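PDB 1VL4: PmbA-related protein from Thermotoga maritima, which is of unconfirmed function but belongs to the peptidase U62 (PmbA/TldD) family, whose members are generally regarded as probable metallopeptidases. Local coordinates for residues A[256-261]-A[339-344]; A[318-321]-A[327-330]. All blocks are in the same frame, centred on the assembly; numbering follows the deposited sequence.

Contact 1 of 2, residues A[256-261]-A[339-344]; sequences SAENVQ and GGIRPV
Ile-341 pushes its side chain against the first turn of helix 257-261, where it meets Ser-256 and Glu-258. Within the C-terminal PmbA/TldA family region, this sets the N-cap of that helix against the short strand 340-341. In the packed part, CD1 of Ile-341 lies 3.6 Å from OG of Ser-256 and 3.7 Å from CB of Glu-258, wedged between a hydroxyl and a methylene, and CB of Ile-341 is also 3.6 Å from the same OG. CG1 of Ile-341 runs anti to its own carbonyl carbon (chi1 -64°), and the extended chain beyond it carries CD1 to the start of the helix. The buried isoleucine also packs on Leu-319 and Asn-321.

Ser-256 is the N-cap. Its OG, anti to the backbone N (chi1 170°), accepts a nearly straight bond from N of Asn-259 at 3.3 Å and a weak, bent one from N of Glu-258.

On the looser side, marked by the partly exposed Glu-258, a single water bridges the segments. It sits 2.7 Å from OG of Ser-256 and accepts from N of Ile-341 at 3.2 Å, while giving only a weak bond to OE1 of Glu-258. The two segments are therefore joined by van der Waals contact and by this one water, and the capping hydroxyl serves both: it closes the helix start and, through the water, ties the backbone of strand 340-341 to it.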
ATOM      1  N   SER A 256     -17.498  -8.136  10.768  1.00 14.88           N
ATOM      2  CA  SER A 256     -17.050  -9.473  10.270  1.00 12.49           C
ATOM      3  C   SER A 256     -17.229 -10.642  11.262  1.00 10.25           C
ATOM      4  O   SER A 256     -16.622 -10.669  12.362  1.00 11.57           O
ATOM      5  CB  SER A 256     -15.603  -9.400   9.810  1.00 14.43           C
ATOM      6  OG  SER A 256     -15.114 -10.686   9.561  1.00 17.91           O
ATOM      7  N   ALA A 257     -18.043 -11.638  10.892  1.00 11.47           N
ATOM      8  CA  ALA A 257     -18.174 -12.850  11.736  1.00 13.25           C
ATOM      9  C   ALA A 257     -16.850 -13.547  12.014  1.00 12.04           C
ATOM     10  O   ALA A 257     -16.696 -14.244  13.038  1.00 14.97           O
ATOM     11  CB  ALA A 257     -19.138 -13.856  11.125  1.00 14.51           C
ATOM     12  N   GLU A 258     -15.919 -13.407  11.080  1.00 15.60           N
ATOM     13  CA  GLU A 258     -14.575 -13.980  11.202  1.00 18.65           C
ATOM     14  C   GLU A 258     -13.797 -13.267  12.308  1.00 17.63           C
ATOM     15  O   GLU A 258     -13.199 -13.923  13.167  1.00 17.27           O
ATOM     16  CB  GLU A 258     -13.860 -13.833   9.869  1.00 17.94           C
ATOM     17  CG  GLU A 258     -12.463 -14.376   9.835  1.00 29.61           C
ATOM     18  CD  GLU A 258     -11.805 -14.277   8.462  1.00 31.12           C
ATOM     19  OE1 GLU A 258     -12.504 -14.023   7.421  1.00 28.06           O
ATOM     20  OE2 GLU A 258     -10.552 -14.481   8.447  1.00 48.45           O
ATOM     21  N   ASN A 259     -13.821 -11.931  12.304  1.00 14.95           N
ATOM     22  CA  ASN A 259     -13.179 -11.135  13.386  1.00 14.90           C
ATOM     23  C   ASN A 259     -13.837 -11.393  14.719  1.00 14.44           C
ATOM     24  O   ASN A 259     -13.171 -11.423  15.760  1.00 11.68           O
ATOM     25  CB  ASN A 259     -13.222  -9.635  13.081  1.00 14.60           C
ATOM     26  CG  ASN A 259     -12.214  -9.228  12.031  1.00 18.78           C
ATOM     27  OD1 ASN A 259     -11.248  -9.922  11.793  1.00 24.93           O
ATOM     28  ND2 ASN A 259     -12.448  -8.110  11.387  1.00 17.55           N
ATOM     29  N   VAL A 260     -15.150 -11.598  14.695  1.00 14.52           N
ATOM     30  CA  VAL A 260     -15.857 -11.960  15.924  1.00 16.25           C
ATOM     31  C   VAL A 260     -15.389 -13.295  16.462  1.00 18.99           C
ATOM     32  O   VAL A 260     -15.045 -13.385  17.638  1.00 20.13           O
ATOM     33  CB  VAL A 260     -17.364 -12.000  15.718  1.00 16.65           C
ATOM     34  CG1 VAL A 260     -18.046 -12.547  16.956  1.00 18.06           C
ATOM     35  CG2 VAL A 260     -17.885 -10.564  15.406  1.00 16.49           C
ATOM     36  N   GLN A 261     -15.382 -14.330  15.610  1.00 20.39           N
ATOM     37  CA  GLN A 261     -14.861 -15.670  15.969  1.00 23.74           C
ATOM     38  C   GLN A 261     -13.446 -15.609  16.537  1.00 21.31           C
ATOM     39  O   GLN A 261     -13.140 -16.303  17.482  1.00 22.21           O
ATOM     40  CB  GLN A 261     -14.862 -16.619  14.761  1.00 23.12           C
ATOM     41  CG  GLN A 261     -16.277 -17.105  14.339  1.00 35.09           C
ATOM     42  CD  GLN A 261     -16.337 -17.852  12.956  1.00 34.00           C
ATOM     43  OE1 GLN A 261     -15.315 -18.087  12.297  1.00 47.39           O
ATOM     44  NE2 GLN A 261     -17.548 -18.246  12.558  1.00 35.76           N
ATOM     45  N   GLY A 339      -9.921 -10.693   0.833  1.00 27.35           N
ATOM     46  CA  GLY A 339      -9.357  -9.691   1.743  1.00 30.37           C
ATOM     47  C   GLY A 339     -10.104  -9.582   3.047  1.00 27.67           C
ATOM     48  O   GLY A 339      -9.583  -9.062   4.032  1.00 30.18           O
ATOM     49  N   GLY A 340     -11.317 -10.105   3.081  1.00 25.38           N
ATOM     50  CA  GLY A 340     -12.096  -9.997   4.275  1.00 20.80           C
ATOM     51  C   GLY A 340     -13.567  -9.895   3.991  1.00 20.81           C
ATOM     52  O   GLY A 340     -13.997  -9.400   2.921  1.00 22.04           O
ATOM     53  N   ILE A 341     -14.331 -10.368   4.968  1.00 16.71           N
ATOM     54  CA  ILE A 341     -15.766 -10.150   4.983  1.00 16.45           C
ATOM     55  C   ILE A 341     -16.027  -8.640   5.031  1.00 17.02           C
ATOM     56  O   ILE A 341     -15.502  -7.929   5.892  1.00 14.18           O
ATOM     57  CB  ILE A 341     -16.401 -10.859   6.197  1.00 14.45           C
ATOM     58  CG1 ILE A 341     -16.214 -12.382   6.048  1.00 14.97           C
ATOM     59  CG2 ILE A 341     -17.833 -10.475   6.340  1.00 12.67           C
ATOM     60  CD1 ILE A 341     -16.415 -13.164   7.308  1.00 13.58           C
ATOM     61  N   ARG A 342     -16.819  -8.143   4.096  1.00 15.70           N
ATOM     62  CA  ARG A 342     -17.214  -6.754   4.146  1.00 20.65           C
ATOM     63  C   ARG A 342     -18.612  -6.500   3.581  1.00 16.05           C
ATOM     64  O   ARG A 342     -19.127  -7.282   2.818  1.00 13.01           O
ATOM     65  CB  ARG A 342     -16.177  -5.843   3.455  1.00 20.84           C
ATOM     66  CG  ARG A 342     -16.140  -5.960   1.958  1.00 33.24           C
ATOM     67  CD  ARG A 342     -15.275  -4.866   1.271  1.00 34.28           C
ATOM     68  NE  ARG A 342     -14.951  -5.214  -0.122  1.00 37.57           N
ATOM     69  CZ  ARG A 342     -15.782  -5.130  -1.162  1.00 37.90           C
ATOM     70  NH1 ARG A 342     -17.053  -4.697  -1.027  1.00 38.71           N
ATOM     71  NH2 ARG A 342     -15.333  -5.499  -2.358  1.00 31.93           N
ATOM     72  N   PRO A 343     -19.212  -5.376   3.985  1.00 15.11           N
ATOM     73  CA  PRO A 343     -20.447  -4.906   3.391  1.00 18.07           C
ATOM     74  C   PRO A 343     -20.199  -4.468   1.963  1.00 14.32           C
ATOM     75  O   PRO A 343     -19.049  -4.243   1.573  1.00 13.13           O
ATOM     76  CB  PRO A 343     -20.838  -3.678   4.265  1.00 18.15           C
ATOM     77  CG  PRO A 343     -19.653  -3.273   4.946  1.00 20.79           C
ATOM     78  CD  PRO A 343     -18.676  -4.420   4.978  1.00 14.68           C
ATOM     79  N   VAL A 344     -21.267  -4.341   1.196  1.00 14.08           N
ATOM     80  CA  VAL A 344     -21.144  -3.857  -0.173  1.00 16.16           C
ATOM     81  C   VAL A 344     -21.234  -2.320  -0.079  1.00 14.52           C
ATOM     82  O   VAL A 344     -20.267  -1.633  -0.331  1.00 18.55           O
ATOM     83  CB  VAL A 344     -22.221  -4.492  -1.104  1.00 13.27           C
ATOM     84  CG1 VAL A 344     -22.125  -3.931  -2.484  1.00 17.61           C
ATOM     85  CG2 VAL A 344     -22.051  -6.054  -1.148  1.00 17.42           C
TER
HETATM   86  O   HOH W   1     -13.063 -10.845   7.848  1.00 17.25           O

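Contact 2 of 2, residues A[318-321]-A[327-330]; sequences FLHN and KEGV
Side chains from the segments flanking helix 322-328 meet alongside it: the loop leading in, with Asn-321 as N-cap, and the Schellman motif that ends it, where Gly-329 takes a positive phi. His-320, just before the cap, reaches across to Glu-328 and Val-330. CG2 of Val-330 sits over one face of the imidazole, 3.7 Å from the ring centroid and 18° off its normal, a CH-pi contact displaced toward the rim; the nearest ring atom is NE2 of His-320, 3.5 Å from that methyl. Val-330 can offer CG2 because its chi1 of -56° places this methyl between backbone N and carbonyl carbon. Glu-328 comes instead to the ring edge: its OE2 is 3.6 Å from CE1 of His-320, with the carboxylate plane turned 76° from the ring.

The stronger polar partners lie elsewhere. ND1 of His-320 is hydrogen-bonded to OG1 of Thr-324 in the helix, and OE1 of Glu-328 to NE2 of Gln-261. Thr-324 thus helps fix the rotation of the imidazole that Val-330 covers. With OE2 of Glu-328 still 4.2 Å from NE2 of His-320, the direct contact rests on CH-pi packing over the ring face and the carboxylate's close approach at its edge.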
ATOM      1  N   PHE A 318     -24.143 -10.405  12.184  1.00 11.36           N
ATOM      2  CA  PHE A 318     -22.828 -10.148  11.597  1.00 13.75           C
ATOM      3  C   PHE A 318     -22.882 -10.469  10.102  1.00 14.48           C
ATOM      4  O   PHE A 318     -23.846 -11.041   9.602  1.00 15.41           O
ATOM      5  CB  PHE A 318     -21.751 -10.979  12.297  1.00 12.36           C
ATOM      6  CG  PHE A 318     -21.629 -10.687  13.747  1.00 17.16           C
ATOM      7  CD1 PHE A 318     -21.286  -9.403  14.184  1.00 19.18           C
ATOM      8  CD2 PHE A 318     -21.860 -11.678  14.703  1.00 22.20           C
ATOM      9  CE1 PHE A 318     -21.182  -9.119  15.538  1.00 12.63           C
ATOM     10  CE2 PHE A 318     -21.757 -11.389  16.077  1.00 18.75           C
ATOM     11  CZ  PHE A 318     -21.413 -10.122  16.484  1.00 12.89           C
ATOM     12  N   LEU A 319     -21.840 -10.069   9.415  1.00 14.37           N
ATOM     13  CA  LEU A 319     -21.623 -10.410   8.029  1.00 14.38           C
ATOM     14  C   LEU A 319     -20.749 -11.686   7.933  1.00 15.46           C
ATOM     15  O   LEU A 319     -19.836 -11.895   8.721  1.00 14.41           O
ATOM     16  CB  LEU A 319     -20.960  -9.227   7.308  1.00 13.66           C
ATOM     17  CG  LEU A 319     -21.789  -7.918   7.377  1.00 14.55           C
ATOM     18  CD1 LEU A 319     -21.147  -6.862   6.534  1.00 15.48           C
ATOM     19  CD2 LEU A 319     -23.218  -8.122   6.943  1.00 18.59           C
ATOM     20  N   HIS A 320     -21.069 -12.521   6.954  1.00 14.82           N
ATOM     21  CA  HIS A 320     -20.496 -13.840   6.797  1.00 14.52           C
ATOM     22  C   HIS A 320     -19.883 -14.110   5.412  1.00 16.32           C
ATOM     23  O   HIS A 320     -20.213 -13.460   4.413  1.00 14.08           O
ATOM     24  CB  HIS A 320     -21.577 -14.893   7.033  1.00 15.60           C
ATOM     25  CG  HIS A 320     -22.027 -14.986   8.459  1.00 12.12           C
ATOM     26  ND1 HIS A 320     -21.376 -15.757   9.391  1.00 17.96           N
ATOM     27  CD2 HIS A 320     -23.058 -14.401   9.107  1.00 17.32           C
ATOM     28  CE1 HIS A 320     -22.002 -15.658  10.554  1.00 17.76           C
ATOM     29  NE2 HIS A 320     -23.026 -14.838  10.405  1.00 17.68           N
ATOM     30  N   ASN A 321     -18.983 -15.099   5.419  1.00 12.47           N
ATOM     31  CA  ASN A 321     -18.583 -15.832   4.243  1.00 12.90           C
ATOM     32  C   ASN A 321     -19.098 -17.267   4.394  1.00 16.07           C
ATOM     33  O   ASN A 321     -19.788 -17.575   5.366  1.00 17.44           O
ATOM     34  CB  ASN A 321     -17.080 -15.719   3.996  1.00 12.36           C
ATOM     35  CG  ASN A 321     -16.215 -16.236   5.142  1.00  9.95           C
ATOM     36  OD1 ASN A 321     -16.626 -17.069   5.970  1.00 16.34           O
ATOM     37  ND2 ASN A 321     -14.961 -15.782   5.147  1.00 17.46           N
ATOM     38  N   LYS A 327     -19.941 -22.656   9.875  1.00 28.51           N
ATOM     39  CA  LYS A 327     -19.539 -22.780  11.283  1.00 28.35           C
ATOM     40  C   LYS A 327     -20.607 -22.337  12.259  1.00 29.88           C
ATOM     41  O   LYS A 327     -20.854 -23.040  13.242  1.00 31.30           O
ATOM     42  CB  LYS A 327     -18.247 -22.000  11.574  1.00 28.26           C
ATOM     43  N   GLU A 328     -21.242 -21.188  12.003  1.00 31.04           N
ATOM     44  CA  GLU A 328     -22.248 -20.613  12.929  1.00 33.93           C
ATOM     45  C   GLU A 328     -23.688 -21.038  12.663  1.00 32.52           C
ATOM     46  O   GLU A 328     -24.601 -20.519  13.299  1.00 33.53           O
ATOM     47  CB  GLU A 328     -22.139 -19.074  12.973  1.00 32.99           C
ATOM     48  CG  GLU A 328     -20.760 -18.614  13.462  1.00 38.52           C
ATOM     49  CD  GLU A 328     -20.625 -17.092  13.673  1.00 41.43           C
ATOM     50  OE1 GLU A 328     -19.483 -16.583  13.492  1.00 47.33           O
ATOM     51  OE2 GLU A 328     -21.630 -16.414  14.024  1.00 52.14           O
ATOM     52  N   GLY A 329     -23.875 -22.006  11.763  1.00 32.86           N
ATOM     53  CA  GLY A 329     -25.200 -22.495  11.347  1.00 32.03           C
ATOM     54  C   GLY A 329     -26.209 -21.472  10.826  1.00 31.51           C
ATOM     55  O   GLY A 329     -27.402 -21.590  11.062  1.00 29.27           O
ATOM     56  N   VAL A 330     -25.745 -20.481  10.081  1.00 30.05           N
ATOM     57  CA  VAL A 330     -26.634 -19.510   9.486  1.00 28.14           C
ATOM     58  C   VAL A 330     -26.557 -19.511   7.963  1.00 28.04           C
ATOM     59  O   VAL A 330     -25.709 -20.180   7.346  1.00 24.83           O
ATOM     60  CB  VAL A 330     -26.337 -18.105  10.055  1.00 29.87           C
ATOM     61  CG1 VAL A 330     -26.438 -18.133  11.592  1.00 35.82           C
ATOM     62  CG2 VAL A 330     -24.984 -17.611   9.659  1.00 26.84           C
TER

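Overall arrangement
Contact 2 is nested within the chain loop that contact 1 closes, and their centres are about 9 Å apart. Contact 1 is the more buried and lies nearer the centre of the chain, about 14 Å from it against about 22 Å for contact 2, which is only partly buried. Helix 257-261 belongs to contact 1 and borders contact 2: N of Ala-257 lies 2.8 Å from O of Leu-319, a probable backbone hydrogen bond, and CB of Ala-257 packs on the His-320 ring. Contact 1 joins elements far apart in sequence through an aliphatic side chain and a bridging water, whereas contact 2 is local, joining residues that flank one short helix through an aromatic face and edge.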